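PDB 1Z6O: ferritin light chain from Trichoplusia ni, which forms, with heavy chains, a secreted 24-subunit shell that stores iron, its light chains probably promoting nucleation of the ferrihydrite core. Local coordinates for residues T67-F72 with L199-F204; E124-A129 with A179-D184; D131-L136 with A172-T177. All blocks are in the same frame, centred on the assembly; numbering follows the deposited sequence.

Overall arrangement
Helix 37-61 comes first in the bundle and a turn leads into helix 70-96. Contact 1 (67-72 with 199-204) joins the start of that second helix to the short helix 197-211 near the C terminus and closes the longest loop. Inside it, contact 2 (124-129 with 179-184) pairs helix 122-148 with helix 157-190. Contact 3 (131-136 with 172-177) lies further along the same pair, nearer the centre of the chain, and is nested within contact 2, centres about 10 Å apart. No loops cross. Contacts 1 and 2 touch through Phe72 with Leu126 and Phe204 with His181. Contact 1 ties the C-terminal helix to the bundle, while contacts 2 and 3 hold together its last two long helices.

Contact 1: residues T67-F72 with L199-F204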
loop_
_atom_site.group_PDB
_atom_site.type_symbol
_atom_site.label_atom_id
_atom_site.label_comp_id
_atom_site.label_asym_id
_atom_site.label_seq_id
_atom_site.Cartn_x
_atom_site.Cartn_y
_atom_site.Cartn_z
ATOM N N THR A 67 27.486 -43.482 -15.769
ATOM C CA THR A 67 26.666 -42.884 -16.826
ATOM C C THR A 67 26.482 -41.416 -16.507
ATOM O O THR A 67 26.760 -40.548 -17.339
ATOM C CB THR A 67 25.307 -43.585 -16.915
ATOM O OG1 THR A 67 24.692 -43.599 -15.616
ATOM C CG2 THR A 67 25.507 -45.024 -17.397
ATOM N N ASN A 68 25.999 -41.148 -15.296
ATOM C CA ASN A 68 25.824 -39.796 -14.789
ATOM C C ASN A 68 25.212 -38.829 -15.808
ATOM O O ASN A 68 25.781 -37.772 -16.087
ATOM C CB ASN A 68 27.197 -39.270 -14.309
ATOM C CG ASN A 68 27.080 -38.098 -13.349
ATOM O OD1 ASN A 68 26.424 -38.194 -12.315
ATOM N ND2 ASN A 68 27.727 -36.986 -13.681
ATOM N N ARG A 69 24.056 -39.197 -16.361
ATOM C CA ARG A 69 23.354 -38.346 -17.330
ATOM C C ARG A 69 22.097 -37.820 -16.645
ATOM O O ARG A 69 21.028 -38.433 -16.750
ATOM C CB ARG A 69 22.945 -39.160 -18.556
ATOM C CG ARG A 69 24.090 -39.819 -19.316
ATOM C CD ARG A 69 24.973 -38.791 -20.030
ATOM N NE ARG A 69 25.837 -39.438 -21.018
ATOM C CZ ARG A 69 26.903 -38.861 -21.574
ATOM N NH1 ARG A 69 27.237 -37.623 -21.244
ATOM N NH2 ARG A 69 27.657 -39.538 -22.430
ATOM N N ALA A 70 22.215 -36.695 -15.948
ATOM C CA ALA A 70 21.077 -36.126 -15.226
ATOM C C ALA A 70 19.878 -35.799 -16.124
ATOM O O ALA A 70 18.728 -35.887 -15.683
ATOM C CB ALA A 70 21.518 -34.879 -14.457
ATOM N N GLY A 71 20.143 -35.425 -17.373
ATOM C CA GLY A 71 19.070 -35.105 -18.303
ATOM C C GLY A 71 18.304 -36.355 -18.708
ATOM O O GLY A 71 17.072 -36.357 -18.729
ATOM N N PHE A 72 19.021 -37.421 -19.050
ATOM C CA PHE A 72 18.356 -38.670 -19.418
ATOM C C PHE A 72 17.609 -39.225 -18.210
ATOM O O PHE A 72 16.494 -39.743 -18.328
ATOM C CB PHE A 72 19.369 -39.709 -19.910
ATOM C CG PHE A 72 19.797 -39.503 -21.337
ATOM C CD1 PHE A 72 20.716 -38.507 -21.668
ATOM C CD2 PHE A 72 19.246 -40.276 -22.357
ATOM C CE1 PHE A 72 21.080 -38.278 -22.993
ATOM C CE2 PHE A 72 19.599 -40.059 -23.692
ATOM C CZ PHE A 72 20.520 -39.055 -24.012
ATOM N N LEU A 199 31.192 -35.304 -27.047
ATOM C CA LEU A 199 30.830 -33.936 -26.678
ATOM C C LEU A 199 29.340 -33.710 -26.944
ATOM O O LEU A 199 28.660 -33.017 -26.185
ATOM C CB LEU A 199 31.651 -32.922 -27.486
ATOM C CG LEU A 199 31.402 -31.444 -27.159
ATOM C CD1 LEU A 199 31.779 -31.156 -25.703
ATOM C CD2 LEU A 199 32.240 -30.568 -28.111
ATOM N N ALA A 200 28.830 -34.294 -28.024
ATOM C CA ALA A 200 27.414 -34.127 -28.356
ATOM C C ALA A 200 26.501 -34.763 -27.305
ATOM O O ALA A 200 25.461 -34.188 -26.961
ATOM C CB ALA A 200 27.112 -34.713 -29.752
ATOM N N LEU A 201 26.871 -35.938 -26.790
ATOM C CA LEU A 201 26.036 -36.580 -25.764
ATOM C C LEU A 201 25.998 -35.719 -24.508
ATOM O O LEU A 201 24.964 -35.605 -23.848
ATOM C CB LEU A 201 26.555 -37.984 -25.421
ATOM C CG LEU A 201 26.327 -39.005 -26.552
ATOM C CD1 LEU A 201 26.965 -40.344 -26.203
ATOM C CD2 LEU A 201 24.836 -39.181 -26.787
ATOM N N TYR A 202 27.128 -35.104 -24.178
ATOM C CA TYR A 202 27.190 -34.230 -23.009
ATOM C C TYR A 202 26.281 -33.010 -23.236
ATOM O O TYR A 202 25.459 -32.648 -22.384
ATOM C CB TYR A 202 28.641 -33.782 -22.790
ATOM C CG TYR A 202 28.808 -32.685 -21.762
ATOM C CD1 TYR A 202 28.431 -32.876 -20.432
ATOM C CD2 TYR A 202 29.374 -31.463 -22.115
ATOM C CE1 TYR A 202 28.619 -31.869 -19.471
ATOM C CE2 TYR A 202 29.571 -30.457 -21.166
ATOM C CZ TYR A 202 29.193 -30.667 -19.851
ATOM O OH TYR A 202 29.407 -29.681 -18.920
ATOM N N VAL A 203 26.425 -32.373 -24.391
ATOM C CA VAL A 203 25.606 -31.204 -24.712
ATOM C C VAL A 203 24.116 -31.575 -24.770
ATOM O O VAL A 203 23.250 -30.834 -24.288
ATOM C CB VAL A 203 26.056 -30.593 -26.068
ATOM C CG1 VAL A 203 25.030 -29.568 -26.574
ATOM C CG2 VAL A 203 27.433 -29.911 -25.880
ATOM N N PHE A 204 23.820 -32.727 -25.353
ATOM C CA PHE A 204 22.432 -33.170 -25.457
ATOM C C PHE A 204 21.848 -33.428 -24.064
ATOM O O PHE A 204 20.702 -33.061 -23.788
ATOM C CB PHE A 204 22.336 -34.439 -26.304
ATOM C CG PHE A 204 20.922 -34.820 -26.644
ATOM C CD1 PHE A 204 20.225 -34.133 -27.637
ATOM C CD2 PHE A 204 20.269 -35.825 -25.933
ATOM C CE1 PHE A 204 18.885 -34.438 -27.919
ATOM C CE2 PHE A 204 18.929 -36.139 -26.204
ATOM C CZ PHE A 204 18.240 -35.443 -27.196
#
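The guanidinium of Arg69 lies with one face over the backbone-proximal part of Leu201. NH2 of Arg69 is 3.5 Å from Leu201 CB and also lies near Leu201 CD1. The two side chains cross at about a right angle. The other terminal nitrogen comes obliquely to the next residue, with Arg69 NH1 3.8 Å from Tyr202 CA. The Tyr202 CB bond points away from Arg69. The arginine chain does not start toward helix 197-211. It bends at chi2 (-69°), and its end is carried across to that helix.

The second meeting is aromatic. The rings of Phe72 and Phe204 meet obliquely, with centroids 6.0 Å apart and planes at 53°. Phe72 brings its far end, and its CZ is 3.8 Å from Phe204 CD2. Seen from Phe204, this approach is at the ring edge, close to the ring plane. Phe204 has CG anti to its backbone nitrogen (chi1 -170°), which sets the ring where Phe72 can meet that edge. The same ring packs edge-to-face with His181 of helix 157-190, and Phe72 also touches Leu126 of helix 122-148.

No hydrogen bond joins the two segments. Arg69 is the N-cap residue of helix 70-96, and its NE makes a salt bridge with Glu122. Just beyond it, the backbone nitrogens of Gly71 and Phe72 bond to the carboxylate of Asp205 on helix 197-211. That helix is the short fifth helix that follows the four long ones in ferritins.

All five touching residues are buried. Glu122 pairs with the charge of Arg69, while Leu201 supplies an apolar surface under the guanidinium. Between the two segments the contact is van der Waals packing, and the Asp205 bonds add polar links just outside it.

Contact 2: residues E124-A129 with A179-D184; sequences EALAKA and AGHTSD
Helices 122-148 and 157-190, two long helices of the ferritin four-helix bundle, run nearly antiparallel here, at 155°, with their local axes 9.2 Å apart and Leu126 facing Thr182. Leu126 carries the contact. Its CB bond points toward the other helix, and its two methyls reach the base of His181. Leu126 CD1 is 3.8 Å from His181 CB, while CD2 lies oblique to the imidazole. These two side chains cross at about a right angle.

Closer to the backbone, Thr182 CG2 is 3.9 Å from Leu126 CB. The methyl also comes within 4.2 Å of Ala127 N. Thr182 has OG1 between its backbone nitrogen and carbonyl carbon (chi1 68°), which turns the methyl toward Leu126 and the hydroxyl back to its own helix. There Thr182 OG1 donates a 2.8 Å hydrogen bond to Ala179 O. The donor is tilted 25° from the carbonyl plane. Ser183 N bonds to the same oxygen from the same face, so two donors share it. A valine here has no hydroxyl and would probably leave Ala179 O without its second donor, with Ser183 N alone of the two.

Other parts surround the pair. Leu75 of helix 70-96 touches His181. Cys24 of a neighbouring light chain packs on Thr182, and Cys4 of that subunit packs on Ala127.

No hydrogen bond or charge pair crosses between these two segments. The buried hydroxyl is satisfied within its own helix. The side-chain atoms that meet are mostly carbon, and cohesion here rests on apolar packing.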
loop_
_atom_site.group_PDB
_atom_site.type_symbol
_atom_site.label_atom_id
_atom_site.label_comp_id
_atom_site.label_asym_id
_atom_site.label_seq_id
_atom_site.Cartn_x
_atom_site.Cartn_y
_atom_site.Cartn_z
ATOM N N GLU A 124 19.963 -46.402 -27.558
ATOM C CA GLU A 124 19.134 -47.576 -27.261
ATOM C C GLU A 124 18.015 -47.236 -26.281
ATOM O O GLU A 124 16.881 -47.695 -26.440
ATOM C CB GLU A 124 19.935 -48.693 -26.583
ATOM C CG GLU A 124 20.886 -49.482 -27.420
ATOM C CD GLU A 124 21.592 -50.555 -26.583
ATOM O OE1 GLU A 124 22.190 -50.211 -25.529
ATOM O OE2 GLU A 124 21.542 -51.743 -26.975
ATOM N N ALA A 125 18.352 -46.483 -25.237
ATOM C CA ALA A 125 17.361 -46.124 -24.217
ATOM C C ALA A 125 16.235 -45.273 -24.800
ATOM O O ALA A 125 15.066 -45.492 -24.489
ATOM C CB ALA A 125 18.042 -45.380 -23.044
ATOM N N LEU A 126 16.582 -44.290 -25.628
ATOM C CA LEU A 126 15.559 -43.444 -26.244
ATOM C C LEU A 126 14.706 -44.257 -27.217
ATOM O O LEU A 126 13.497 -44.041 -27.316
ATOM C CB LEU A 126 16.200 -42.275 -26.997
ATOM C CG LEU A 126 16.923 -41.211 -26.163
ATOM C CD1 LEU A 126 17.667 -40.272 -27.106
ATOM C CD2 LEU A 126 15.947 -40.437 -25.329
ATOM N N ALA A 127 15.338 -45.179 -27.943
ATOM C CA ALA A 127 14.612 -46.024 -28.894
ATOM C C ALA A 127 13.583 -46.874 -28.160
ATOM O O ALA A 127 12.455 -47.045 -28.627
ATOM C CB ALA A 127 15.588 -46.940 -29.652
ATOM N N LYS A 128 13.976 -47.429 -27.017
ATOM C CA LYS A 128 13.061 -48.254 -26.237
ATOM C C LYS A 128 11.949 -47.383 -25.656
ATOM O O LYS A 128 10.800 -47.806 -25.598
ATOM C CB LYS A 128 13.806 -48.959 -25.092
ATOM C CG LYS A 128 13.003 -50.088 -24.426
ATOM C CD LYS A 128 12.811 -51.249 -25.413
ATOM C CE LYS A 128 12.458 -52.575 -24.738
ATOM N NZ LYS A 128 11.084 -52.621 -24.155
ATOM N N ALA A 129 12.285 -46.175 -25.208
ATOM C CA ALA A 129 11.256 -45.288 -24.666
ATOM C C ALA A 129 10.249 -44.970 -25.782
ATOM O O ALA A 129 9.034 -44.974 -25.565
ATOM C CB ALA A 129 11.886 -43.987 -24.139
ATOM N N ALA A 179 10.878 -39.195 -30.829
ATOM C CA ALA A 179 11.360 -39.489 -32.183
ATOM C C ALA A 179 12.412 -38.439 -32.565
ATOM O O ALA A 179 13.426 -38.760 -33.190
ATOM C CB ALA A 179 10.201 -39.457 -33.194
ATOM N N GLY A 180 12.156 -37.184 -32.201
ATOM C CA GLY A 180 13.111 -36.123 -32.500
ATOM C C GLY A 180 14.436 -36.379 -31.786
ATOM O O GLY A 180 15.505 -36.160 -32.362
ATOM N N HIS A 181 14.382 -36.837 -30.535
ATOM C CA HIS A 181 15.621 -37.116 -29.795
ATOM C C HIS A 181 16.425 -38.208 -30.504
ATOM O O HIS A 181 17.648 -38.106 -30.592
ATOM C CB HIS A 181 15.348 -37.588 -28.350
ATOM C CG HIS A 181 14.704 -36.558 -27.474
ATOM N ND1 HIS A 181 14.762 -35.207 -27.742
ATOM C CD2 HIS A 181 14.026 -36.682 -26.308
ATOM C CE1 HIS A 181 14.148 -34.541 -26.779
ATOM N NE2 HIS A 181 13.693 -35.413 -25.894
ATOM N N THR A 182 15.762 -39.257 -30.998
ATOM C CA THR A 182 16.517 -40.310 -31.674
ATOM C C THR A 182 17.134 -39.785 -32.959
ATOM O O THR A 182 18.232 -40.205 -33.321
ATOM C CB THR A 182 15.666 -41.586 -31.993
ATOM O OG1 THR A 182 14.677 -41.285 -32.987
ATOM C CG2 THR A 182 14.990 -42.096 -30.737
ATOM N N SER A 183 16.450 -38.871 -33.655
ATOM C CA SER A 183 17.021 -38.296 -34.882
ATOM C C SER A 183 18.273 -37.488 -34.549
ATOM O O SER A 183 19.259 -37.526 -35.286
ATOM C CB SER A 183 16.037 -37.347 -35.587
ATOM O OG SER A 183 14.915 -38.052 -36.059
ATOM N N ASP A 184 18.220 -36.723 -33.463
ATOM C CA ASP A 184 19.384 -35.932 -33.077
ATOM C C ASP A 184 20.578 -36.833 -32.771
ATOM O O ASP A 184 21.686 -36.563 -33.226
ATOM C CB ASP A 184 19.074 -35.058 -31.856
ATOM C CG ASP A 184 18.141 -33.880 -32.197
ATOM O OD1 ASP A 184 18.031 -33.518 -33.387
ATOM O OD2 ASP A 184 17.527 -33.302 -31.275
#

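Contact 3: residues D131-L136 with A172-T177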
loop_
_atom_site.group_PDB
_atom_site.type_symbol
_atom_site.label_atom_id
_atom_site.label_comp_id
_atom_site.label_asym_id
_atom_site.label_seq_id
_atom_site.Cartn_x
_atom_site.Cartn_y
_atom_site.Cartn_z
ATOM N N ASP A 131 9.527 -46.786 -28.479
ATOM C CA ASP A 131 8.714 -47.982 -28.732
ATOM C C ASP A 131 7.649 -48.216 -27.659
ATOM O O ASP A 131 6.507 -48.554 -27.974
ATOM C CB ASP A 131 9.574 -49.253 -28.797
ATOM C CG ASP A 131 10.490 -49.293 -30.015
ATOM O OD1 ASP A 131 10.140 -48.714 -31.066
ATOM O OD2 ASP A 131 11.561 -49.930 -29.920
ATOM N N THR A 132 8.015 -48.066 -26.390
ATOM C CA THR A 132 7.034 -48.301 -25.332
ATOM C C THR A 132 5.940 -47.234 -25.321
ATOM O O THR A 132 4.799 -47.534 -24.975
ATOM C CB THR A 132 7.697 -48.399 -23.924
ATOM O OG1 THR A 132 8.414 -47.196 -23.641
ATOM C CG2 THR A 132 8.654 -49.580 -23.870
ATOM N N GLN A 133 6.266 -45.996 -25.695
ATOM C CA GLN A 133 5.231 -44.960 -25.742
ATOM C C GLN A 133 4.307 -45.233 -26.940
ATOM O O GLN A 133 3.097 -45.048 -26.840
ATOM C CB GLN A 133 5.853 -43.554 -25.821
ATOM C CG GLN A 133 6.517 -43.121 -24.488
ATOM C CD GLN A 133 5.495 -42.869 -23.384
ATOM O OE1 GLN A 133 5.601 -43.392 -22.265
ATOM N NE2 GLN A 133 4.508 -42.063 -23.693
ATOM N N LYS A 134 4.862 -45.687 -28.064
ATOM C CA LYS A 134 4.011 -46.021 -29.212
ATOM C C LYS A 134 3.083 -47.181 -28.836
ATOM O O LYS A 134 1.931 -47.230 -29.272
ATOM C CB LYS A 134 4.845 -46.428 -30.432
ATOM C CG LYS A 134 5.548 -45.254 -31.123
ATOM C CD LYS A 134 6.205 -45.712 -32.442
ATOM C CE LYS A 134 6.936 -44.541 -33.109
ATOM N NZ LYS A 134 7.435 -44.891 -34.480
ATOM N N GLU A 135 3.586 -48.119 -28.037
ATOM C CA GLU A 135 2.753 -49.246 -27.612
ATOM C C GLU A 135 1.614 -48.734 -26.719
ATOM O O GLU A 135 0.471 -49.166 -26.862
ATOM C CB GLU A 135 3.586 -50.303 -26.862
ATOM C CG GLU A 135 2.721 -51.438 -26.283
ATOM C CD GLU A 135 3.525 -52.499 -25.527
ATOM O OE1 GLU A 135 4.360 -52.144 -24.664
ATOM O OE2 GLU A 135 3.305 -53.698 -25.792
ATOM N N LEU A 136 1.912 -47.819 -25.796
ATOM C CA LEU A 136 0.847 -47.264 -24.947
ATOM C C LEU A 136 -0.183 -46.535 -25.815
ATOM O O LEU A 136 -1.393 -46.616 -25.572
ATOM C CB LEU A 136 1.421 -46.270 -23.928
ATOM C CG LEU A 136 2.206 -46.864 -22.752
ATOM C CD1 LEU A 136 2.958 -45.754 -22.012
ATOM C CD2 LEU A 136 1.235 -47.569 -21.808
ATOM N N ALA A 172 0.691 -38.129 -28.774
ATOM C CA ALA A 172 1.295 -37.624 -30.008
ATOM C C ALA A 172 2.479 -36.707 -29.718
ATOM O O ALA A 172 3.503 -36.775 -30.388
ATOM C CB ALA A 172 0.248 -36.884 -30.856
ATOM N N GLU A 173 2.341 -35.854 -28.711
ATOM C CA GLU A 173 3.424 -34.937 -28.342
ATOM C C GLU A 173 4.641 -35.692 -27.812
ATOM O O GLU A 173 5.783 -35.391 -28.182
ATOM C CB GLU A 173 2.952 -33.966 -27.251
ATOM C CG GLU A 173 1.845 -33.012 -27.671
ATOM C CD GLU A 173 2.295 -32.030 -28.739
ATOM O OE1 GLU A 173 3.472 -31.606 -28.698
ATOM O OE2 GLU A 173 1.472 -31.673 -29.609
ATOM N N LYS A 174 4.408 -36.659 -26.928
ATOM C CA LYS A 174 5.520 -37.422 -26.355
ATOM C C LYS A 174 6.265 -38.230 -27.401
ATOM O O LYS A 174 7.493 -38.310 -27.381
ATOM C CB LYS A 174 5.033 -38.399 -25.277
ATOM C CG LYS A 174 4.700 -37.784 -23.931
ATOM C CD LYS A 174 4.357 -38.894 -22.934
ATOM C CE LYS A 174 4.066 -38.356 -21.539
ATOM N NZ LYS A 174 3.737 -39.449 -20.562
ATOM N N ILE A 175 5.513 -38.863 -28.297
ATOM C CA ILE A 175 6.121 -39.682 -29.332
ATOM C C ILE A 175 6.918 -38.804 -30.292
ATOM O O ILE A 175 8.026 -39.157 -30.685
ATOM C CB ILE A 175 5.025 -40.500 -30.059
ATOM C CG1 ILE A 175 4.556 -41.629 -29.117
ATOM C CG2 ILE A 175 5.551 -41.067 -31.387
ATOM C CD1 ILE A 175 3.228 -42.281 -29.529
ATOM N N ARG A 176 6.370 -37.650 -30.656
ATOM C CA ARG A 176 7.099 -36.758 -31.560
ATOM C C ARG A 176 8.391 -36.273 -30.889
ATOM O O ARG A 176 9.442 -36.177 -31.527
ATOM C CB ARG A 176 6.225 -35.556 -31.943
ATOM C CG ARG A 176 6.985 -34.460 -32.721
ATOM C CD ARG A 176 7.609 -34.991 -34.034
ATOM N NE ARG A 176 8.310 -33.901 -34.727
ATOM C CZ ARG A 176 9.533 -33.479 -34.418
ATOM N NH1 ARG A 176 10.218 -34.067 -33.435
ATOM N NH2 ARG A 176 10.052 -32.429 -35.051
ATOM N N THR A 177 8.313 -35.962 -29.601
ATOM C CA THR A 177 9.498 -35.499 -28.867
ATOM C C THR A 177 10.589 -36.575 -28.834
ATOM O O THR A 177 11.757 -36.300 -29.137
ATOM C CB THR A 177 9.125 -35.106 -27.421
ATOM O OG1 THR A 177 8.230 -33.991 -27.465
ATOM C CG2 THR A 177 10.375 -34.713 -26.613
HETATM O O HOH W 1 4.706 -42.328 -19.199
HETATM O O HOH W 2 2.578 -41.646 -21.813
#
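Ile175 lays its CD1 methyl against the backbone of helix 122-148, 3.8 Å from Lys134 CA and close to Gln133 O. Its CG1 packs on Gln133 CB at 4.0 Å. The other branch, CG2, meets the aliphatic chain of Lys134, with Lys134 CE 4.1 Å away. Ile175 and Lys134 cross at about a right angle. With CG1 anti to its carbonyl carbon (chi1 -73°), Ile175 sends one branch to the backbone and the other to the lysine.

Lys134 is extended beyond CG, so its methylenes cross Ile175 while the amine passes on. Lys134 NZ bonds to the backbone oxygens of Asn25 and Val27 of a neighbouring light chain.

Beside Ile175, Gln133 meets Lys174. The glutamine chain is bent at chi2 (-69°), and its NE2 lies 3.3 Å from Lys174 CD. The amide nitrogen thus rests against the methylenes of the lysine. The polar ends are joined by water: one molecule accepts from both Gln133 NE2 at 2.7 Å and Lys174 NZ at 2.8 Å. A second water spans Gln133 OE1 and Lys174 NZ, but both of its bonds are weak. Lys174 NZ also makes a salt bridge with Glu82 of helix 70-96, which probably balances its charge.

The contact is therefore apolar around Ile175 and hydrated around Gln133 and Lys174. No direct hydrogen bond links the two segments. The local axes approach to 9.6 Å and the helix directions differ by 159°. This is the antiparallel pairing of the last two long helices of the ferritin four-helix bundle, which helix 37-61 and helix 70-96 complete.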